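Local coordinates for protein FAD-dependent oxidoreductase (Actinomadura kijaniata, PDB 4KCF) that probably oxidises the amino group of a dTDP-linked amino sugar, acting as a flavin-dependent N-oxygenase with an acyl-CoA dehydrogenase-type fold, at residues A166-R171 and W178-R183. Numbering follows the deposited sequence.
Sequences AVTTLR and WLLSGR
Leu170 lays its CD1 methyl over one face of the Trp178 indole, 3.9 Å from the centroid of the five-membered ring and 21° off the ring normal, a CH-pi contact displaced toward the rim. Arg171 C lies at the edge of the ring, near its plane, 3.7 Å from Trp178 CE3. The second Leu170 branch, CD2, bears on Trp178 CB and Leu180 CB. A second flat group, the Arg171 guanidinium, has Leu179 CD1 over one face, with CD1 3.2 Å from NH1; CG of Arg171 stands between its backbone N and carbonyl carbon (chi1 52°), and the extended chain beyond it passes obliquely across Leu179. Arg171 NH1 also forms a salt bridge with Asp246 OD1. Two pairs of backbone bonds fix the register: Thr169 and Ser181 exchange N-H and C=O, as do Arg171 and Leu179, whose Leu179 N to Arg171 O bond is 2.7 Å and nearly straight at 171°. Between them, Leu170 and Leu180 form a non-hydrogen-bonded pair, with side chains on the buried face. At the far end, Arg183 N donates a weak hydrogen bond to Thr168 OG1, which is also hydrogen-bonded to Asp162 OD1. The antiparallel bonding, between consecutive strands with six residues between 171 and 178, makes a beta hairpin (169-172 and 178-187) in the beta-sheet middle domain characteristic of acyl-CoA dehydrogenases.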
# COMPACT_ATOMS: atom_id res chain seq x y z
N ALA A 166 -7.58 2.20 -22.29
CA ALA A 166 -6.21 2.47 -22.72
C ALA A 166 -5.24 1.35 -22.38
O ALA A 166 -5.40 0.72 -21.33
CB ALA A 166 -5.71 3.76 -22.05
N VAL A 167 -4.25 1.12 -23.23
CA VAL A 167 -3.07 0.32 -22.87
C VAL A 167 -1.82 1.22 -22.75
O VAL A 167 -1.30 1.69 -23.76
CB VAL A 167 -2.92 -0.99 -23.74
CG1 VAL A 167 -3.15 -0.75 -25.25
CG2 VAL A 167 -1.61 -1.76 -23.50
N THR A 168 -1.32 1.47 -21.54
CA THR A 168 -0.18 2.38 -21.33
C THR A 168 1.13 1.84 -21.91
O THR A 168 1.70 0.85 -21.44
CB THR A 168 -0.03 2.84 -19.85
OG1 THR A 168 -1.28 3.34 -19.36
CG2 THR A 168 1.01 3.94 -19.73
N THR A 169 1.60 2.56 -22.93
CA THR A 169 2.80 2.17 -23.68
C THR A 169 3.86 3.28 -23.72
O THR A 169 3.57 4.48 -23.63
CB THR A 169 2.46 1.80 -25.13
OG1 THR A 169 2.00 2.99 -25.77
CG2 THR A 169 1.35 0.78 -25.27
N LEU A 170 5.11 2.85 -23.82
CA LEU A 170 6.28 3.69 -24.01
C LEU A 170 6.78 3.43 -25.42
O LEU A 170 7.00 2.26 -25.79
CB LEU A 170 7.42 3.27 -23.10
CG LEU A 170 7.81 3.92 -21.78
CD1 LEU A 170 9.18 3.41 -21.41
CD2 LEU A 170 7.78 5.44 -21.79
N ARG A 171 6.95 4.49 -26.20
CA ARG A 171 7.52 4.37 -27.54
C ARG A 171 8.77 5.26 -27.62
O ARG A 171 8.82 6.31 -26.96
CB ARG A 171 6.47 4.63 -28.64
CG ARG A 171 5.73 5.91 -28.45
CD ARG A 171 4.66 6.16 -29.50
NE ARG A 171 4.26 7.57 -29.43
CZ ARG A 171 4.47 8.49 -30.37
NH1 ARG A 171 4.07 9.75 -30.16
NH2 ARG A 171 5.08 8.20 -31.52
N TRP A 178 11.83 8.71 -24.53
CA TRP A 178 10.54 8.03 -24.79
C TRP A 178 9.32 8.95 -24.74
O TRP A 178 9.32 10.00 -24.10
CB TRP A 178 10.24 6.94 -23.75
CG TRP A 178 11.34 5.97 -23.41
CD1 TRP A 178 12.37 6.15 -22.53
CD2 TRP A 178 11.50 4.65 -23.95
NE1 TRP A 178 13.15 5.01 -22.48
CE2 TRP A 178 12.63 4.08 -23.34
CE3 TRP A 178 10.76 3.90 -24.87
CZ2 TRP A 178 13.07 2.77 -23.62
CZ3 TRP A 178 11.20 2.60 -25.17
CH2 TRP A 178 12.35 2.06 -24.54
N LEU A 179 8.26 8.46 -25.38
CA LEU A 179 6.95 9.06 -25.31
C LEU A 179 5.94 8.09 -24.68
O LEU A 179 5.74 6.96 -25.14
CB LEU A 179 6.52 9.50 -26.71
CG LEU A 179 7.37 10.58 -27.40
CD1 LEU A 179 6.62 10.94 -28.67
CD2 LEU A 179 7.63 11.85 -26.59
N LEU A 180 5.33 8.55 -23.59
CA LEU A 180 4.45 7.72 -22.76
C LEU A 180 3.04 8.14 -23.07
O LEU A 180 2.69 9.29 -22.81
CB LEU A 180 4.75 7.95 -21.27
CG LEU A 180 3.93 7.23 -20.18
CD1 LEU A 180 3.97 5.70 -20.27
CD2 LEU A 180 4.43 7.68 -18.83
N SER A 181 2.23 7.24 -23.61
CA SER A 181 0.80 7.48 -23.77
C SER A 181 -0.07 6.48 -23.01
O SER A 181 0.28 5.30 -22.88
CB SER A 181 0.41 7.41 -25.25
OG SER A 181 1.12 8.45 -25.92
N GLY A 182 -1.24 6.93 -22.58
CA GLY A 182 -2.13 6.06 -21.82
C GLY A 182 -2.80 6.77 -20.67
O GLY A 182 -2.96 8.00 -20.68
N ARG A 183 -3.27 5.98 -19.71
CA ARG A 183 -4.06 6.41 -18.57
C ARG A 183 -4.06 5.30 -17.51
O ARG A 183 -4.18 4.11 -17.85
CB ARG A 183 -5.45 6.93 -18.97
CG ARG A 183 -6.59 6.45 -18.10
CD ARG A 183 -7.51 7.44 -17.42
NE ARG A 183 -8.51 7.96 -18.32
CZ ARG A 183 -9.72 8.43 -18.03
NH1 ARG A 183 -10.32 8.49 -16.84
NH2 ARG A 183 -10.40 8.85 -19.07